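Local coordinates for protein TRAP dicarboxylate transporter, DctP subunit (Chromohalobacter salexigens, PDB 4P1L) that binds D-glucuronate in the periplasm and probably delivers it to the permease of a TRAP transport system for uptake into the cell, at residues N38-E43 with R266-E271; D179-N184 with S294-K299. All blocks are in the same frame, centred on the assembly; numbering follows the deposited sequence.

Contact 1 (N38-E43 with R266-E271); sequences NGKALE and RALWEE
L268 meets K40 where helix 37-52 runs beside the long helix 248-282. CD1 of L268 touches CB of K40 at 3.7 Å and reaches CD of the same lysine at 4.1 Å, so one methyl group rests against the aliphatic base of the lysine chain. This is the closest approach between the segments. The end of the lysine, by contrast, lies on the exposed border, because the chain is extended beyond CG. There NZ stays 5.7 Å from OE1 of E271. The charges are opposite but do not pair, and any attraction is probably weak at this distance. The methyl of A41 points toward L268 without close contact; the backbone N of A41 lies 4.4 Å from L268 CD1.

The two helix segments are nearly antiparallel, at 157°, with axes 9.4 Å apart. The protein has the two-lobed fold of TRAP solute-binding proteins, in which the sugar sits between the lobes and a long helix such as 248-282 spans them.

The inner border is buried and polar, but its approach is longer. CZ3 of W269 lies 4.2 Å from OD1 of N38. The amide and indole planes are 60° apart, and the oxygen approaches the ring obliquely. The indole reaches this side because its CG is anti to the backbone N (chi1 -176°). P37 and Y36 also touch the indole. The N38 amide is held from outside the pair: OD1 accepts a hydrogen bond from Q265 NE2, and ND2 donates one to N86 OD1. Both ends of the amide are therefore used, which fixes its rotation. At their nearest atoms, the N38 side chain is about 3 Å from that of E234, which binds D-glucuronate, and about 5 Å from the bound sugar. W269 in turn packs on N208, another sugar-binding residue.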
# COMPACT_ATOMS: atom_id res chain seq x y z
N ASN A 38 -6.90 8.68 -1.43
CA ASN A 38 -7.65 7.46 -1.71
C ASN A 38 -9.13 7.61 -1.40
O ASN A 38 -9.99 7.05 -2.10
CB ASN A 38 -7.11 6.29 -0.88
CG ASN A 38 -5.64 5.98 -1.17
OD1 ASN A 38 -4.84 6.86 -1.49
ND2 ASN A 38 -5.29 4.72 -1.03
N GLY A 39 -9.44 8.36 -0.34
CA GLY A 39 -10.84 8.53 0.08
C GLY A 39 -11.63 9.31 -0.97
O GLY A 39 -12.71 8.93 -1.38
N LYS A 40 -11.05 10.41 -1.43
CA LYS A 40 -11.66 11.22 -2.45
C LYS A 40 -11.91 10.41 -3.73
O LYS A 40 -13.00 10.50 -4.30
CB LYS A 40 -10.77 12.43 -2.76
CG LYS A 40 -10.63 13.42 -1.60
CD LYS A 40 -9.63 14.52 -1.96
CE LYS A 40 -9.58 15.63 -0.93
NZ LYS A 40 -8.42 16.52 -1.15
N ALA A 41 -10.93 9.62 -4.16
CA ALA A 41 -11.01 8.87 -5.41
C ALA A 41 -12.12 7.83 -5.31
O ALA A 41 -12.83 7.56 -6.29
CB ALA A 41 -9.66 8.19 -5.72
N LEU A 42 -12.27 7.24 -4.13
CA LEU A 42 -13.30 6.24 -3.90
C LEU A 42 -14.69 6.84 -3.95
O LEU A 42 -15.63 6.20 -4.41
CB LEU A 42 -13.11 5.55 -2.56
CG LEU A 42 -11.92 4.57 -2.51
CD1 LEU A 42 -11.62 4.11 -1.08
CD2 LEU A 42 -12.14 3.35 -3.45
N GLU A 43 -14.85 8.06 -3.43
CA GLU A 43 -16.16 8.72 -3.46
C GLU A 43 -16.49 9.07 -4.91
O GLU A 43 -17.64 8.97 -5.33
CB GLU A 43 -16.17 9.99 -2.58
CG GLU A 43 -16.12 9.73 -1.09
CD GLU A 43 -17.38 9.09 -0.52
OE1 GLU A 43 -18.35 8.90 -1.29
OE2 GLU A 43 -17.38 8.79 0.71
N ARG A 266 -4.21 9.20 -8.61
CA ARG A 266 -2.77 9.42 -8.81
C ARG A 266 -2.42 10.92 -8.90
O ARG A 266 -1.38 11.35 -8.40
CB ARG A 266 -2.28 8.67 -10.05
CG ARG A 266 -2.46 7.16 -9.92
CD ARG A 266 -2.04 6.48 -11.20
NE ARG A 266 -2.41 5.07 -11.22
CZ ARG A 266 -2.07 4.25 -12.21
NH1 ARG A 266 -1.32 4.66 -13.22
NH2 ARG A 266 -2.45 2.98 -12.15
N ALA A 267 -3.31 11.70 -9.49
CA ALA A 267 -3.14 13.15 -9.53
C ALA A 267 -3.25 13.76 -8.13
O ALA A 267 -2.42 14.59 -7.74
CB ALA A 267 -4.16 13.80 -10.49
N LEU A 268 -4.30 13.36 -7.39
CA LEU A 268 -4.50 13.82 -6.01
C LEU A 268 -3.32 13.41 -5.13
O LEU A 268 -2.90 14.15 -4.21
CB LEU A 268 -5.77 13.22 -5.42
CG LEU A 268 -7.08 13.69 -6.03
CD1 LEU A 268 -8.27 12.91 -5.43
CD2 LEU A 268 -7.24 15.20 -5.84
N TRP A 269 -2.82 12.21 -5.39
CA TRP A 269 -1.69 11.68 -4.65
C TRP A 269 -0.47 12.60 -4.70
O TRP A 269 0.12 12.92 -3.67
CB TRP A 269 -1.29 10.29 -5.15
CG TRP A 269 -0.19 9.76 -4.31
CD1 TRP A 269 1.13 9.67 -4.64
CD2 TRP A 269 -0.30 9.29 -2.96
NE1 TRP A 269 1.85 9.17 -3.58
CE2 TRP A 269 1.00 8.94 -2.53
CE3 TRP A 269 -1.36 9.15 -2.06
CZ2 TRP A 269 1.26 8.41 -1.27
CZ3 TRP A 269 -1.11 8.64 -0.80
CH2 TRP A 269 0.20 8.30 -0.41
N GLU A 270 -0.05 12.98 -5.90
CA GLU A 270 1.13 13.84 -6.03
C GLU A 270 0.97 15.15 -5.24
O GLU A 270 1.87 15.58 -4.51
CB GLU A 270 1.41 14.14 -7.49
CG GLU A 270 1.80 12.91 -8.29
CD GLU A 270 2.99 12.18 -7.69
OE1 GLU A 270 4.01 12.85 -7.38
OE2 GLU A 270 2.91 10.93 -7.51
N GLU A 271 -0.19 15.78 -5.36
CA GLU A 271 -0.44 17.01 -4.63
C GLU A 271 -0.42 16.74 -3.14
O GLU A 271 0.12 17.53 -2.37
CB GLU A 271 -1.80 17.60 -5.02
CG GLU A 271 -1.99 19.05 -4.60
CD GLU A 271 -2.57 19.23 -3.20
OE1 GLU A 271 -3.24 18.29 -2.70
OE2 GLU A 271 -2.37 20.32 -2.62

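Contact 2 (D179-N184 with S294-K299); sequences DEMGGN and SAFQAK
The backbones of E180 and K299 come to 6.1 Å between CA atoms, where the C-terminal end of helix 172-181 faces the segment 294-299. The first helix ends in a Schellman motif. G182 is its C-prime residue, with a positive phi of 127°, and the bond from G182 N to D179 O is weak.

Close to this helix end, the aliphatic part of K299 lies against the E180 carbonyl. CD of K299 is 3.4 Å from E180 O, and CE is 3.8 Å from the same oxygen. The lysine chain bends at chi3 and chi4, which brings these methylenes alongside the peptide. From the other side of the pair, CB of E180 packs 3.6 Å from K299 O. A water lies between the two residues, 2.7 Å from both E180 OE1 and K299 O. More acceptors surround it than it has protons, so it may not donate to both at once. The glutamate chain bends at chi2 (-67°), which helps bring its carboxylate to this water.

M181, modelled as selenomethionine, makes the apolar half of the contact. Its SE is 4.0 Å from CD2 of F296 and 5.2 Å from the ring centroid, lying 79° off the ring normal. This is a Met-aromatic contact at the ring edge. The two side chains cross at about a right angle. Beyond CG the M181 chain is extended, so CG, SE and CE all pass near the same ring carbon. H229 of strand 223-230 touches M181, and T227 of that strand touches F296; P158 packs on both F296 and K299.

No direct hydrogen bond crosses between the segments. The helix end is therefore probably held to 294-299 mainly by shape and dispersion, with polar coupling only through water.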
# COMPACT_ATOMS: atom_id res chain seq x y z
N ASP A 179 14.97 -6.66 10.03
CA ASP A 179 16.01 -7.44 10.64
C ASP A 179 17.30 -7.37 9.85
O ASP A 179 18.37 -7.26 10.43
CB ASP A 179 15.59 -8.91 10.79
CG ASP A 179 14.58 -9.13 11.87
OD1 ASP A 179 14.08 -8.14 12.47
OD2 ASP A 179 14.26 -10.30 12.11
N GLU A 180 17.19 -7.48 8.53
CA GLU A 180 18.36 -7.36 7.67
C GLU A 180 18.95 -5.95 7.69
O GLU A 180 20.16 -5.78 7.53
CB GLU A 180 17.99 -7.75 6.24
CG GLU A 180 17.71 -9.27 6.06
CD GLU A 180 18.93 -10.15 6.24
OE1 GLU A 180 20.04 -9.62 6.48
OE2 GLU A 180 18.79 -11.39 6.15
N MSE A 181 18.12 -4.93 7.87
CA MSE A 181 18.66 -3.59 8.02
C MSE A 181 19.44 -3.44 9.31
O MSE A 181 20.36 -2.63 9.36
CB MSE A 181 17.56 -2.55 8.00
CG MSE A 181 16.92 -2.38 6.65
SE MSE A 181 15.54 -0.98 6.76
CE MSE A 181 14.94 -1.02 4.91
N GLY A 182 19.08 -4.21 10.34
CA GLY A 182 19.75 -4.18 11.64
C GLY A 182 18.88 -3.96 12.88
O GLY A 182 19.35 -4.04 14.03
N GLY A 183 17.60 -3.66 12.68
CA GLY A 183 16.73 -3.37 13.80
C GLY A 183 15.88 -4.57 14.21
O GLY A 183 16.23 -5.71 13.93
N ASN A 184 14.78 -4.30 14.90
CA ASN A 184 13.84 -5.37 15.18
C ASN A 184 12.45 -4.84 14.88
O ASN A 184 12.23 -3.63 14.89
CB ASN A 184 14.00 -5.92 16.60
CG ASN A 184 13.60 -4.94 17.67
OD1 ASN A 184 12.44 -4.93 18.11
ND2 ASN A 184 14.54 -4.14 18.12
N SER A 294 21.50 2.36 -1.97
CA SER A 294 22.01 1.09 -2.47
C SER A 294 22.61 0.22 -1.34
O SER A 294 22.64 -1.02 -1.44
CB SER A 294 23.01 1.33 -3.60
OG SER A 294 24.29 1.56 -3.08
N ALA A 295 23.05 0.85 -0.25
CA ALA A 295 23.59 0.08 0.88
C ALA A 295 22.47 -0.67 1.61
O ALA A 295 22.67 -1.78 2.13
CB ALA A 295 24.36 0.98 1.87
N PHE A 296 21.28 -0.08 1.64
CA PHE A 296 20.13 -0.73 2.23
C PHE A 296 19.67 -1.85 1.33
O PHE A 296 19.41 -2.95 1.78
CB PHE A 296 18.98 0.26 2.41
CG PHE A 296 19.15 1.16 3.59
CD1 PHE A 296 19.89 2.34 3.48
CD2 PHE A 296 18.56 0.85 4.80
CE1 PHE A 296 20.04 3.17 4.56
CE2 PHE A 296 18.71 1.69 5.86
CZ PHE A 296 19.47 2.85 5.75
N GLN A 297 19.61 -1.54 0.03
CA GLN A 297 19.19 -2.52 -0.95
C GLN A 297 20.10 -3.74 -0.97
O GLN A 297 19.63 -4.87 -1.09
CB GLN A 297 19.15 -1.86 -2.32
CG GLN A 297 18.72 -2.79 -3.45
CD GLN A 297 18.47 -2.03 -4.75
OE1 GLN A 297 18.84 -0.86 -4.88
NE2 GLN A 297 17.84 -2.69 -5.72
N ALA A 298 21.42 -3.52 -0.85
CA ALA A 298 22.35 -4.63 -0.92
C ALA A 298 22.07 -5.62 0.22
O ALA A 298 22.18 -6.83 0.05
CB ALA A 298 23.78 -4.14 -0.85
N LYS A 299 21.66 -5.09 1.37
CA LYS A 299 21.35 -5.96 2.51
C LYS A 299 20.10 -6.82 2.31
O LYS A 299 19.85 -7.74 3.11
CB LYS A 299 21.21 -5.12 3.77
CG LYS A 299 22.55 -4.65 4.32
CD LYS A 299 22.36 -4.01 5.66
CE LYS A 299 23.54 -4.29 6.59
NZ LYS A 299 24.78 -3.72 6.06
O HOH W 1 21.77 -8.79 4.61

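Overall arrangement
Contacts 1 and 2 lie on opposite sides of the chain's centre, their centres 32 Å apart, and share no helix. Contact 1 is the more buried and the more central. It joins two helix segments that run nearly antiparallel, and its polar inner border reaches the residues around the bound sugar. Contact 2 is only partly buried and lies farther out. It joins the end of one helix to a short helical segment beside strand 223-230. Neither contact has a direct hydrogen bond between its segments. In contact 1 the polar amide is satisfied by protein residues outside the pair, whereas contact 2 uses a bridging water. The segments alternate along the chain.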